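Local structure of EF0056 (Enterococcus faecalis, 6ORI) at residues I184-Y189 with H213-T218; I241-L246 with V341-L346; K250-S255 with I330-A335; N266-E271 with I376-L381; M282-A287 with K300-L305. The protein is a surface protein of unknown molecular function whose N-terminal region, built of immunoglobulin-like beta domains, may take part in biofilm formation. One frame throughout, in Å; residues are numbered along the deposited sequence. Where two conformers were deposited one is given.

Contact 1: I184-Y189 with H213-T218; sequences IESTGY and HGSVNT
Ser215 directs its CB toward strand 184-189 but this atom stops 4.4 Å short of Ser186 OG, and a water mediates between the two hydroxyls. The water lies 2.6 Å from Ser215 OG and bonds only weakly to Ser186 OG; Gln35 is a further weak partner of both serines. Small polar residues fit here, where strands approach without pairing. Val216 sends its branches the other way, against His244 of its own sheet, and contributes only its carbonyl. A water sits 3.0 Å from Val216 O and, probably as a donor, also reaches Thr187 O. The two strands belong to different antiparallel sheets and cross at 96°, consistent with a junction between two beta domains, with strand 184-189 paired to strand 166-173 and strand 211-221 to strand 239-248. Asn217 makes the one direct bond. Its OD1 accepts from Thr187 N at 2.8 Å, almost straight at 178° and in the carbonyl plane; the amide gets there through an unusual chi1 of -124°. On its other branch, ND2 gives to a water 3.2 Å away that donates to Glu185 OE1 and Thr187 OG1. An asparagine can thus accept from the strand and donate beside it, while Arg168 also holds Glu185 in a salt bridge. Thr218 N lies 2.9 Å from a water near Thr187 O, while Thr218 OG1 bonds to Tyr397 O.

Contact 2: I241-L246 with V341-L346; sequences ILDHKL and VVRYVL
Asp243 and Arg343 form a salt bridge across a non-hydrogen-bonded pair of an antiparallel sheet, in which strand 239-248 lies beside strand 340-348. Arg343 grips the carboxylate side-on: NE meets Asp243 OD1 at 2.7 Å and NH2 meets Asp243 OD2 at 2.9 Å, both on the syn side. The carboxylate is twisted 31° against the guanidinium, leaving NH2 clearly out of its plane, while both oxygens stay near the guanidinium plane. A bend at chi3 (-65°) turns the NE/NH2 edge to the carboxylate beside it, and Ile241 CG2 packs at 3.7 Å on Arg343 CG. Beneath these side chains, Leu242 pairs with Tyr344 and His244 with Val342 through four backbone bonds. Beta-branched valines and isoleucine suit such extended chain. Farther out, Val294 O takes a second bond from Arg343 NH2. On the other face, Leu242 and His244 touch strand 375-382. There His244 NE2 bonds to Thr392 O, while a water lies 2.9 Å from His244 ND1 and 2.7 Å from Tyr344 OH.

Contact 3: K250-S255 with I330-A335; sequences KNFSYS and IDFANA
Tyr254 and Phe332 supply the aromatic part of this contact between a loop with the helix start that follows it and a second loop. Their rings form an offset stack, centroids 4.7 Å apart and planes at 17°. Tyr254 CG is anti to the backbone N (chi1 -180°), which lays CB and ring along the Phe332 face, with CB 3.7 Å from the Phe332 centroid in a CH-pi contact. Ile330 CG2 lies on the opposite face, so Phe332 is sandwiched, and Phe332 CD1 approaches the edge of the Phe252 ring. Hydrogen bonds to the backbone form the second group. Asn334 OD1 accepts from Tyr254 N at 2.9 Å, though bent to 138° and with the donor above the carbonyl plane. Ala335 N gives a longer bond, 3.3 Å, to Phe252 O, and Asn251 ND2 another to Ala335 O. Lys248 NZ, from outside, links Phe252 O and Phe332 O. Turn-forming side chains make up the third: Ser253 is the N-cap of helix 254-257, its OG bonded to Thr256 N, and Asp331 OD1 closes an Asx turn on Ala333 N. Asparagine and serine thus supply acceptors to a helix start, and the rings probably contribute much of the cohesion between two segments whose direct polar bonds are long or bent.

Contact 4: N266-E271 with I376-L381; sequences NYKIDE and IFDSWL
Asn266 lies flat over the indole of Trp380 in an antiparallel pair of strands, the central two of a four-stranded sheet. Trp380 CG sits between its backbone N and carbonyl carbon (chi1 65°), bringing the indole in against Asn266, whose amide plane is only 6° from the ring plane. Asn266 CB makes a CH-pi contact 3.4 Å from the centroid of the Trp380 six-membered ring. The short amide can lie on the ring and still reach Trp380 O, which is held by Asn266 N at 2.9 Å and, from above the carbonyl plane, by Asn266 ND2 at 3.3 Å; ND2 also bonds to Ser382 OG. Tyr267 points to the other face, beside Ser379, and its OH bonds to Ala306 O. Lys268 pairs with Asp378 through two backbone bonds. Their side chains run alongside each other, but Lys268 NZ stays 4.8 Å from Asp378 OD2 and makes a cation-pi contact with Phe197, while Asp378 OD1 bonds to Thr395 OG1. Ile269 packs against Phe377. At Asp270 the side chain joins in: OD2 uses its anti lone pair to accept from Ile376 N at 3.0 Å. With Arg272 in a salt bridge to OD1, Asp270 probably keeps its negative charge, which would strengthen its hold on that N-H.

Contact 5: M282-A287 with K300-L305; sequences MHMVQA and KKVADL
Met282 and Val302 cross at an angle, Met282 CG lying 4.0 Å from Val302 CG2, because a classic beta bulge sets both Val302 and Ala303 against Met282. Met282 O takes a short, straight bond from Val302 N at 2.8 Å and a weak one from Ala303 N, while Met282 N gives to Ala303 O. Leu305 CD1 closes over the stem at 3.8 Å from Met282 CB. Flexible methionine suits this uneven surface; its chain runs fully extended away from strand 300-304. Met284 and Lys300 instead lie side by side and point the same way, with Met284 SD 3.7 Å from Lys300 NZ, and Val302 CG1 meets Met284 CB at 3.8 Å. His283 faces the other side of the sheet; its side chain crosses that of Lys301, with Lys301 N over one face of the ring, offset toward the rim. Gln281 OE1 holds His283 NE2. Strand 300-304 is one of the two outer strands of its five-stranded sheet; strand 277-284 separates it from strand 340-348, where Val342 touches Met282, and Ile321 of strand 318-322 touches Met282, Ala303 and Leu305.

How the contacts relate
Contacts 2 and 5 belong to one five-stranded sheet, their centres 9 Å apart, joined by a probable bond from His283 N to Arg343 O at 2.8 Å. Contact 1 adds the far outer strand, 211-221, and ties it to the preceding sheet. Contact 4, in the four-stranded sheet, packs against contact 2 with centres 10 Å apart, as in a beta sandwich: Ser379 CB lies 3.4 Å from His244 CG. Contact 3 lies at one end, where Ile330 meets Val342 and Phe332 meets Leu381. Calcium is about 9 Å from the side chain of Ile376, which follows two of its ligands, Gly372 and Asp374, in sequence; Ser162, Leu400 and Asp402 complete the site.

Contact 1: I184-Y189 with H213-T218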
# COMPACT_ATOMS: atom_id res chain seq x y z
N ILE A 184 -8.47 -4.08 -4.58
CA ILE A 184 -8.75 -4.02 -3.15
C ILE A 184 -7.78 -4.97 -2.47
O ILE A 184 -8.16 -5.99 -1.87
CB ILE A 184 -10.21 -4.34 -2.84
CG1 ILE A 184 -11.14 -3.52 -3.75
CG2 ILE A 184 -10.54 -4.03 -1.38
CD1 ILE A 184 -10.97 -2.01 -3.65
N GLU A 185 -6.51 -4.65 -2.66
CA GLU A 185 -5.42 -5.36 -2.04
C GLU A 185 -4.25 -4.41 -1.82
O GLU A 185 -3.99 -3.51 -2.63
CB GLU A 185 -4.96 -6.55 -2.87
CG GLU A 185 -4.33 -6.28 -4.18
CD GLU A 185 -3.75 -7.55 -4.76
OE1 GLU A 185 -2.71 -8.04 -4.24
OE2 GLU A 185 -4.34 -8.07 -5.72
N SER A 186 -3.55 -4.62 -0.72
CA SER A 186 -2.41 -3.80 -0.40
C SER A 186 -1.35 -4.67 0.22
O SER A 186 -1.64 -5.44 1.14
CB SER A 186 -2.85 -2.71 0.56
OG SER A 186 -1.76 -1.85 0.83
N THR A 187 -0.12 -4.56 -0.28
CA THR A 187 1.04 -5.31 0.21
C THR A 187 2.11 -4.33 0.65
O THR A 187 2.54 -3.49 -0.17
CB THR A 187 1.61 -6.23 -0.88
OG1 THR A 187 0.63 -7.20 -1.27
CG2 THR A 187 2.87 -6.96 -0.41
N GLY A 188 2.52 -4.43 1.92
CA GLY A 188 3.49 -3.52 2.50
C GLY A 188 4.45 -4.26 3.41
O GLY A 188 4.50 -5.48 3.35
N TYR A 189 5.23 -3.52 4.18
CA TYR A 189 6.18 -4.10 5.10
C TYR A 189 6.18 -3.42 6.43
O TYR A 189 5.87 -2.24 6.54
CB TYR A 189 7.60 -4.20 4.51
CG TYR A 189 8.28 -2.87 4.30
CD1 TYR A 189 8.03 -2.11 3.16
CD2 TYR A 189 9.16 -2.36 5.23
CE1 TYR A 189 8.65 -0.88 2.97
CE2 TYR A 189 9.79 -1.15 5.05
CZ TYR A 189 9.53 -0.42 3.92
OH TYR A 189 10.16 0.80 3.76
N HIS A 213 -4.11 7.93 5.71
CA HIS A 213 -3.08 6.95 5.45
C HIS A 213 -2.54 7.11 4.03
O HIS A 213 -3.24 7.56 3.13
CB HIS A 213 -3.69 5.55 5.62
CG HIS A 213 -2.70 4.42 5.61
ND1 HIS A 213 -1.78 4.21 6.61
CD2 HIS A 213 -2.52 3.43 4.71
CE1 HIS A 213 -1.07 3.14 6.32
NE2 HIS A 213 -1.51 2.63 5.19
N GLY A 214 -1.28 6.75 3.86
CA GLY A 214 -0.64 6.65 2.57
C GLY A 214 0.01 5.28 2.46
O GLY A 214 0.53 4.74 3.43
N SER A 215 -0.01 4.74 1.25
CA SER A 215 0.59 3.46 0.98
C SER A 215 1.22 3.49 -0.39
O SER A 215 0.85 4.30 -1.23
CB SER A 215 -0.44 2.33 1.09
OG SER A 215 -1.55 2.58 0.25
N VAL A 216 2.20 2.62 -0.60
CA VAL A 216 2.79 2.41 -1.91
C VAL A 216 2.79 0.92 -2.23
O VAL A 216 3.43 0.14 -1.52
CB VAL A 216 4.21 2.98 -1.96
CG1 VAL A 216 4.90 2.59 -3.25
CG2 VAL A 216 4.18 4.48 -1.84
N ASN A 217 2.06 0.55 -3.29
CA ASN A 217 2.05 -0.81 -3.84
C ASN A 217 2.96 -0.78 -5.05
O ASN A 217 3.09 0.25 -5.72
CB ASN A 217 0.64 -1.21 -4.30
CG ASN A 217 0.09 -2.52 -3.65
OD1 ASN A 217 0.27 -2.81 -2.48
ND2 ASN A 217 -0.62 -3.30 -4.46
N THR A 218 3.62 -1.89 -5.33
CA THR A 218 4.53 -2.00 -6.44
C THR A 218 4.15 -3.21 -7.27
O THR A 218 3.56 -4.17 -6.78
CB THR A 218 5.99 -2.17 -5.98
OG1 THR A 218 6.15 -3.48 -5.41
CG2 THR A 218 6.40 -1.11 -4.96
O HOH W 1 -1.37 -5.94 -2.90
O HOH W 2 -2.23 0.65 -1.41
O HOH W 3 2.95 -3.97 -3.41
O HOH W 4 4.86 -2.42 -1.13

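Contact 2: I241-L246 with V341-L346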
# COMPACT_ATOMS: atom_id res chain seq x y z
N ILE A 241 5.92 -0.36 -11.46
CA ILE A 241 4.84 0.59 -11.23
C ILE A 241 4.70 0.83 -9.76
O ILE A 241 4.61 -0.11 -8.97
CB ILE A 241 3.48 0.05 -11.73
CG1 ILE A 241 3.60 -0.59 -13.12
CG2 ILE A 241 2.42 1.14 -11.73
CD1 ILE A 241 4.15 0.30 -14.17
N LEU A 242 4.68 2.09 -9.36
CA LEU A 242 4.42 2.51 -7.99
C LEU A 242 3.05 3.12 -7.96
O LEU A 242 2.79 4.12 -8.66
CB LEU A 242 5.41 3.56 -7.50
CG LEU A 242 6.88 3.29 -7.69
CD1 LEU A 242 7.72 4.44 -7.09
CD2 LEU A 242 7.23 1.97 -7.05
N ASP A 243 2.16 2.55 -7.18
CA ASP A 243 0.85 3.12 -6.95
C ASP A 243 0.83 3.71 -5.55
O ASP A 243 0.85 2.98 -4.55
CB ASP A 243 -0.25 2.07 -7.14
CG ASP A 243 -0.55 1.80 -8.62
OD1 ASP A 243 -0.03 2.54 -9.48
OD2 ASP A 243 -1.31 0.87 -8.92
N HIS A 244 0.89 5.03 -5.50
CA HIS A 244 0.84 5.77 -4.25
C HIS A 244 -0.62 6.07 -3.97
O HIS A 244 -1.26 6.85 -4.68
CB HIS A 244 1.65 7.06 -4.40
CG HIS A 244 1.65 7.93 -3.17
ND1 HIS A 244 1.86 9.29 -3.24
CD2 HIS A 244 1.53 7.62 -1.86
CE1 HIS A 244 1.83 9.79 -2.02
NE2 HIS A 244 1.61 8.80 -1.16
N LYS A 245 -1.17 5.41 -2.95
CA LYS A 245 -2.58 5.54 -2.65
C LYS A 245 -2.80 6.31 -1.35
O LYS A 245 -2.16 6.02 -0.34
CB LYS A 245 -3.24 4.16 -2.60
CG LYS A 245 -4.76 4.22 -2.47
CD LYS A 245 -5.41 2.83 -2.58
CE LYS A 245 -6.93 2.94 -2.62
NZ LYS A 245 -7.54 1.60 -2.76
N LEU A 246 -3.69 7.29 -1.41
CA LEU A 246 -4.01 8.16 -0.29
C LEU A 246 -5.43 7.89 0.17
O LEU A 246 -6.38 7.97 -0.63
CB LEU A 246 -3.86 9.63 -0.68
CG LEU A 246 -2.46 9.99 -1.17
CD1 LEU A 246 -2.45 11.42 -1.62
CD2 LEU A 246 -1.45 9.81 -0.09
N VAL A 341 -5.18 7.77 -6.16
CA VAL A 341 -4.05 6.97 -6.61
C VAL A 341 -3.21 7.81 -7.55
O VAL A 341 -3.74 8.32 -8.54
CB VAL A 341 -4.49 5.66 -7.30
CG1 VAL A 341 -3.30 4.90 -7.83
CG2 VAL A 341 -5.25 4.78 -6.34
N VAL A 342 -1.93 7.95 -7.22
CA VAL A 342 -0.92 8.61 -8.05
C VAL A 342 -0.03 7.49 -8.53
O VAL A 342 0.49 6.74 -7.72
CB VAL A 342 -0.12 9.64 -7.23
CG1 VAL A 342 0.96 10.31 -8.08
CG2 VAL A 342 -1.06 10.69 -6.62
N ARG A 343 0.14 7.37 -9.83
CA ARG A 343 0.89 6.25 -10.40
C ARG A 343 2.19 6.73 -11.03
O ARG A 343 2.20 7.68 -11.84
CB ARG A 343 0.02 5.51 -11.41
CG ARG A 343 0.79 4.46 -12.20
CD ARG A 343 -0.17 3.56 -12.94
NE ARG A 343 -0.98 2.80 -12.00
CZ ARG A 343 -2.19 2.31 -12.23
NH1 ARG A 343 -2.78 2.50 -13.39
NH2 ARG A 343 -2.83 1.66 -11.27
N TYR A 344 3.29 6.05 -10.69
CA TYR A 344 4.59 6.29 -11.30
C TYR A 344 5.03 5.05 -12.05
O TYR A 344 4.96 3.91 -11.53
CB TYR A 344 5.61 6.66 -10.23
CG TYR A 344 5.20 7.86 -9.41
CD1 TYR A 344 5.20 9.13 -9.98
CD2 TYR A 344 4.85 7.74 -8.08
CE1 TYR A 344 4.83 10.22 -9.28
CE2 TYR A 344 4.47 8.85 -7.35
CZ TYR A 344 4.49 10.09 -7.95
OH TYR A 344 4.14 11.24 -7.31
N VAL A 345 5.46 5.24 -13.29
CA VAL A 345 5.91 4.16 -14.15
C VAL A 345 7.42 4.28 -14.35
O VAL A 345 7.88 5.22 -15.00
CB VAL A 345 5.18 4.22 -15.49
CG1 VAL A 345 5.64 3.09 -16.38
CG2 VAL A 345 3.67 4.19 -15.32
N LEU A 346 8.17 3.34 -13.79
CA LEU A 346 9.64 3.36 -13.84
C LEU A 346 10.06 2.41 -14.93
O LEU A 346 10.09 1.20 -14.72
CB LEU A 346 10.23 2.89 -12.50
CG LEU A 346 9.68 3.54 -11.21
CD1 LEU A 346 10.35 2.96 -9.99
CD2 LEU A 346 9.88 5.02 -11.24
O HOH W 5 3.51 11.13 -4.70

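Contact 3: K250-S255 with I330-A335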
# COMPACT_ATOMS: atom_id res chain seq x y z
N LYS A 250 -11.85 12.67 5.42
CA LYS A 250 -13.19 13.13 5.06
C LYS A 250 -13.28 13.23 3.51
O LYS A 250 -13.03 12.25 2.84
CB LYS A 250 -13.52 14.46 5.74
CG LYS A 250 -13.54 14.38 7.26
CD LYS A 250 -14.81 13.75 7.76
CE LYS A 250 -15.44 14.57 8.89
NZ LYS A 250 -14.46 14.97 9.94
N ASN A 251 -13.58 14.41 2.96
CA ASN A 251 -13.84 14.57 1.54
C ASN A 251 -13.00 15.72 0.94
O ASN A 251 -13.52 16.60 0.25
CB ASN A 251 -15.34 14.80 1.27
CG ASN A 251 -15.85 16.07 1.87
OD1 ASN A 251 -15.37 16.53 2.89
ND2 ASN A 251 -16.81 16.69 1.19
N PHE A 252 -11.70 15.70 1.22
CA PHE A 252 -10.79 16.77 0.79
C PHE A 252 -10.96 17.20 -0.66
O PHE A 252 -11.09 16.37 -1.56
CB PHE A 252 -9.35 16.29 0.98
CG PHE A 252 -8.29 17.31 0.66
CD1 PHE A 252 -8.20 18.47 1.41
CD2 PHE A 252 -7.38 17.09 -0.34
CE1 PHE A 252 -7.20 19.40 1.15
CE2 PHE A 252 -6.38 18.01 -0.61
CZ PHE A 252 -6.30 19.16 0.14
N SER A 253 -10.98 18.51 -0.85
CA SER A 253 -10.82 19.13 -2.15
C SER A 253 -9.53 19.95 -2.17
O SER A 253 -9.39 20.92 -1.41
CB SER A 253 -11.99 20.04 -2.45
OG SER A 253 -11.69 20.89 -3.56
N TYR A 254 -8.61 19.58 -3.04
CA TYR A 254 -7.38 20.37 -3.21
C TYR A 254 -7.68 21.78 -3.69
O TYR A 254 -7.15 22.74 -3.15
CB TYR A 254 -6.45 19.69 -4.20
CG TYR A 254 -5.14 20.42 -4.45
CD1 TYR A 254 -4.03 20.21 -3.63
CD2 TYR A 254 -5.00 21.31 -5.51
CE1 TYR A 254 -2.83 20.89 -3.85
CE2 TYR A 254 -3.81 21.98 -5.75
CZ TYR A 254 -2.73 21.76 -4.92
OH TYR A 254 -1.51 22.37 -5.11
N SER A 255 -8.53 21.87 -4.70
CA SER A 255 -8.86 23.15 -5.31
C SER A 255 -9.44 24.13 -4.31
O SER A 255 -9.07 25.31 -4.29
CB SER A 255 -9.85 22.91 -6.45
OG SER A 255 -9.24 22.11 -7.45
N ILE A 330 -2.91 15.16 -10.75
CA ILE A 330 -3.45 14.21 -9.78
C ILE A 330 -4.96 14.37 -9.73
O ILE A 330 -5.45 15.48 -9.62
CB ILE A 330 -2.88 14.45 -8.37
CG1 ILE A 330 -1.36 14.21 -8.35
CG2 ILE A 330 -3.60 13.61 -7.30
CD1 ILE A 330 -0.67 14.64 -7.03
N ASP A 331 -5.69 13.25 -9.79
CA ASP A 331 -7.13 13.29 -9.57
C ASP A 331 -7.33 13.18 -8.06
O ASP A 331 -7.18 12.11 -7.47
CB ASP A 331 -7.86 12.19 -10.34
CG ASP A 331 -9.36 12.35 -10.29
OD1 ASP A 331 -9.89 12.87 -9.28
OD2 ASP A 331 -10.04 11.96 -11.26
N PHE A 332 -7.63 14.30 -7.43
CA PHE A 332 -7.81 14.35 -5.98
C PHE A 332 -9.18 13.87 -5.54
O PHE A 332 -9.47 13.90 -4.34
CB PHE A 332 -7.60 15.77 -5.47
CG PHE A 332 -6.15 16.16 -5.33
CD1 PHE A 332 -5.46 15.93 -4.15
CD2 PHE A 332 -5.48 16.78 -6.37
CE1 PHE A 332 -4.14 16.31 -4.01
CE2 PHE A 332 -4.16 17.15 -6.23
CZ PHE A 332 -3.50 16.89 -5.05
N ALA A 333 -10.03 13.45 -6.48
CA ALA A 333 -11.42 13.09 -6.15
C ALA A 333 -12.02 14.23 -5.35
O ALA A 333 -12.54 14.02 -4.25
CB ALA A 333 -11.45 11.76 -5.38
N ASN A 334 -11.94 15.46 -5.88
CA ASN A 334 -12.28 16.65 -5.13
C ASN A 334 -13.70 16.58 -4.58
O ASN A 334 -14.65 16.23 -5.31
CB ASN A 334 -12.13 17.94 -5.96
CG ASN A 334 -10.66 18.35 -6.20
OD1 ASN A 334 -9.77 18.22 -5.35
ND2 ASN A 334 -10.42 18.90 -7.38
N ALA A 335 -13.81 16.88 -3.29
CA ALA A 335 -15.08 16.94 -2.56
C ALA A 335 -15.73 15.58 -2.34
O ALA A 335 -16.86 15.51 -1.86
CB ALA A 335 -16.04 17.91 -3.23

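Contact 4: N266-E271 with I376-L381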
# COMPACT_ATOMS: atom_id res chain seq x y z
N ASN A 266 5.89 13.63 -4.59
CA ASN A 266 7.26 13.17 -4.33
C ASN A 266 7.38 11.68 -4.44
O ASN A 266 6.46 10.95 -4.06
CB ASN A 266 7.75 13.54 -2.91
CG ASN A 266 7.80 15.01 -2.67
OD1 ASN A 266 8.87 15.61 -2.81
ND2 ASN A 266 6.68 15.60 -2.34
N TYR A 267 8.53 11.22 -4.91
CA TYR A 267 8.78 9.80 -5.11
C TYR A 267 10.26 9.57 -4.89
O TYR A 267 11.09 10.42 -5.17
CB TYR A 267 8.30 9.35 -6.51
CG TYR A 267 8.68 10.35 -7.58
CD1 TYR A 267 7.89 11.43 -7.87
CD2 TYR A 267 9.86 10.22 -8.29
CE1 TYR A 267 8.27 12.39 -8.82
CE2 TYR A 267 10.24 11.15 -9.23
CZ TYR A 267 9.45 12.24 -9.49
OH TYR A 267 9.85 13.18 -10.42
N LYS A 268 10.57 8.40 -4.37
CA LYS A 268 11.93 7.99 -4.09
C LYS A 268 12.09 6.54 -4.47
O LYS A 268 11.26 5.69 -4.10
CB LYS A 268 12.28 8.16 -2.61
CG LYS A 268 13.75 7.87 -2.29
CD LYS A 268 14.03 8.07 -0.79
CE LYS A 268 15.53 8.03 -0.49
NZ LYS A 268 16.14 6.73 -0.90
N ILE A 269 13.11 6.24 -5.26
CA ILE A 269 13.35 4.85 -5.64
C ILE A 269 14.71 4.40 -5.14
O ILE A 269 15.66 5.18 -5.06
CB ILE A 269 13.22 4.61 -7.16
CG1 ILE A 269 14.43 5.14 -7.93
CG2 ILE A 269 11.91 5.22 -7.67
CD1 ILE A 269 14.52 4.62 -9.35
N ASP A 270 14.77 3.12 -4.83
CA ASP A 270 15.94 2.49 -4.27
C ASP A 270 17.18 2.89 -5.07
O ASP A 270 17.19 2.82 -6.29
CB ASP A 270 15.74 0.97 -4.34
CG ASP A 270 16.75 0.21 -3.51
OD1 ASP A 270 17.95 0.21 -3.83
OD2 ASP A 270 16.30 -0.40 -2.52
N GLU A 271 18.23 3.31 -4.36
CA GLU A 271 19.42 3.82 -5.01
C GLU A 271 20.02 2.82 -6.01
O GLU A 271 20.56 3.21 -7.03
CB GLU A 271 20.48 4.24 -3.97
CG GLU A 271 20.92 3.14 -3.02
CD GLU A 271 22.01 3.58 -2.07
OE1 GLU A 271 22.78 4.50 -2.43
OE2 GLU A 271 22.10 3.00 -0.97
N ILE A 376 13.36 -0.77 -2.07
CA ILE A 376 12.46 0.10 -1.30
C ILE A 376 12.07 1.32 -2.13
O ILE A 376 12.91 1.91 -2.80
CB ILE A 376 13.13 0.57 0.00
CG1 ILE A 376 13.52 -0.64 0.87
CG2 ILE A 376 12.22 1.50 0.78
CD1 ILE A 376 12.37 -1.54 1.28
N PHE A 377 10.80 1.68 -2.05
CA PHE A 377 10.23 2.83 -2.74
C PHE A 377 9.39 3.67 -1.78
O PHE A 377 8.66 3.13 -0.96
CB PHE A 377 9.35 2.38 -3.91
CG PHE A 377 10.05 1.46 -4.85
CD1 PHE A 377 10.05 0.10 -4.64
CD2 PHE A 377 10.75 1.95 -5.94
CE1 PHE A 377 10.69 -0.73 -5.50
CE2 PHE A 377 11.40 1.09 -6.79
CZ PHE A 377 11.37 -0.25 -6.57
N ASP A 378 9.42 4.98 -1.92
CA ASP A 378 8.63 5.86 -1.05
C ASP A 378 7.89 6.87 -1.90
O ASP A 378 8.33 7.21 -3.00
CB ASP A 378 9.54 6.60 -0.08
CG ASP A 378 10.53 5.68 0.62
OD1 ASP A 378 10.18 5.14 1.67
OD2 ASP A 378 11.65 5.47 0.09
N SER A 379 6.79 7.38 -1.38
CA SER A 379 6.05 8.45 -2.05
C SER A 379 5.33 9.26 -1.00
O SER A 379 4.90 8.73 0.03
CB SER A 379 5.05 7.89 -3.05
OG SER A 379 5.70 7.09 -4.01
N TRP A 380 5.17 10.56 -1.25
CA TRP A 380 4.47 11.41 -0.31
C TRP A 380 4.06 12.70 -1.00
O TRP A 380 4.62 13.04 -2.05
CB TRP A 380 5.31 11.72 0.95
CG TRP A 380 6.58 12.53 0.71
CD1 TRP A 380 6.77 13.87 0.94
CD2 TRP A 380 7.84 12.03 0.22
NE1 TRP A 380 8.06 14.23 0.61
CE2 TRP A 380 8.73 13.13 0.16
CE3 TRP A 380 8.29 10.77 -0.19
CZ2 TRP A 380 10.04 12.99 -0.28
CZ3 TRP A 380 9.58 10.65 -0.64
CH2 TRP A 380 10.44 11.75 -0.69
N LEU A 381 3.11 13.42 -0.42
CA LEU A 381 2.83 14.79 -0.86
C LEU A 381 3.50 15.75 0.09
O LEU A 381 3.57 15.48 1.30
CB LEU A 381 1.32 15.04 -0.90
CG LEU A 381 0.49 14.10 -1.78
CD1 LEU A 381 -0.94 14.58 -1.84
CD2 LEU A 381 1.04 13.95 -3.18

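Contact 5: M282-A287 with K300-L305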
# COMPACT_ATOMS: atom_id res chain seq x y z
N MET A 282 4.38 9.88 -15.05
CA MET A 282 3.34 10.07 -14.05
C MET A 282 2.02 9.84 -14.74
O MET A 282 1.76 10.41 -15.83
CB MET A 282 3.39 11.50 -13.52
CG MET A 282 2.56 11.71 -12.28
SD MET A 282 2.73 13.41 -11.75
CE MET A 282 1.83 13.33 -10.21
N HIS A 283 1.19 8.99 -14.15
CA HIS A 283 -0.16 8.76 -14.67
C HIS A 283 -1.20 9.23 -13.68
O HIS A 283 -1.03 9.06 -12.47
CB HIS A 283 -0.41 7.28 -14.94
CG HIS A 283 0.41 6.70 -16.06
ND1 HIS A 283 0.15 5.46 -16.61
CD2 HIS A 283 1.47 7.20 -16.74
CE1 HIS A 283 1.02 5.22 -17.57
NE2 HIS A 283 1.83 6.26 -17.68
N MET A 284 -2.28 9.76 -14.21
CA MET A 284 -3.47 10.07 -13.46
C MET A 284 -4.37 8.85 -13.47
O MET A 284 -4.60 8.26 -14.53
CB MET A 284 -4.18 11.26 -14.09
CG MET A 284 -5.45 11.64 -13.35
SD MET A 284 -6.34 13.03 -14.07
CE MET A 284 -5.33 14.39 -13.53
N VAL A 285 -4.88 8.50 -12.29
CA VAL A 285 -5.73 7.33 -12.09
C VAL A 285 -6.97 7.78 -11.31
O VAL A 285 -6.92 8.70 -10.53
CB VAL A 285 -4.96 6.26 -11.29
CG1 VAL A 285 -5.81 5.02 -11.05
CG2 VAL A 285 -3.65 5.87 -12.00
N GLN A 286 -8.07 7.06 -11.50
CA GLN A 286 -9.33 7.43 -10.87
C GLN A 286 -9.92 6.28 -10.10
O GLN A 286 -10.00 5.15 -10.60
CB GLN A 286 -10.30 7.90 -11.96
CG GLN A 286 -9.57 8.51 -13.14
CD GLN A 286 -10.30 9.68 -13.74
OE1 GLN A 286 -11.51 9.62 -13.96
NE2 GLN A 286 -9.58 10.76 -14.00
N ALA A 287 -10.31 6.56 -8.86
CA ALA A 287 -11.08 5.62 -8.04
C ALA A 287 -12.57 5.75 -8.39
O ALA A 287 -13.24 6.65 -7.90
CB ALA A 287 -10.86 5.91 -6.53
N LYS A 300 -3.92 7.69 -17.48
CA LYS A 300 -3.56 8.62 -18.55
C LYS A 300 -2.23 9.25 -18.18
O LYS A 300 -2.04 9.66 -17.03
CB LYS A 300 -4.65 9.69 -18.69
CG LYS A 300 -4.32 10.87 -19.55
CD LYS A 300 -4.74 12.17 -18.87
CE LYS A 300 -6.24 12.24 -18.63
NZ LYS A 300 -6.60 13.36 -17.73
N LYS A 301 -1.29 9.34 -19.12
CA LYS A 301 -0.01 9.97 -18.82
C LYS A 301 -0.18 11.48 -18.72
O LYS A 301 -0.78 12.09 -19.61
CB LYS A 301 1.04 9.64 -19.87
CG LYS A 301 2.38 10.29 -19.58
CD LYS A 301 3.41 9.88 -20.62
CE LYS A 301 4.72 10.56 -20.41
NZ LYS A 301 4.80 11.72 -21.31
N VAL A 302 0.30 12.05 -17.62
CA VAL A 302 0.19 13.48 -17.40
C VAL A 302 1.53 14.19 -17.32
O VAL A 302 1.55 15.42 -17.43
CB VAL A 302 -0.65 13.80 -16.16
CG1 VAL A 302 -2.09 13.38 -16.39
CG2 VAL A 302 -0.07 13.16 -14.90
N ALA A 303 2.63 13.48 -17.15
CA ALA A 303 3.95 14.12 -17.13
C ALA A 303 5.08 13.17 -17.32
O ALA A 303 4.98 11.99 -16.98
CB ALA A 303 4.16 14.84 -15.81
N ASP A 304 6.16 13.69 -17.87
CA ASP A 304 7.49 13.08 -17.81
C ASP A 304 8.14 13.58 -16.53
O ASP A 304 8.13 14.78 -16.27
CB ASP A 304 8.33 13.55 -18.99
CG ASP A 304 7.81 13.05 -20.31
OD1 ASP A 304 7.59 11.82 -20.45
OD2 ASP A 304 7.62 13.89 -21.22
N LEU A 305 8.70 12.67 -15.75
CA LEU A 305 9.34 12.98 -14.47
C LEU A 305 10.84 12.78 -14.50
O LEU A 305 11.36 12.01 -15.32
CB LEU A 305 8.76 12.07 -13.38
CG LEU A 305 7.26 12.21 -13.15
CD1 LEU A 305 6.84 11.24 -12.05
CD2 LEU A 305 6.84 13.63 -12.80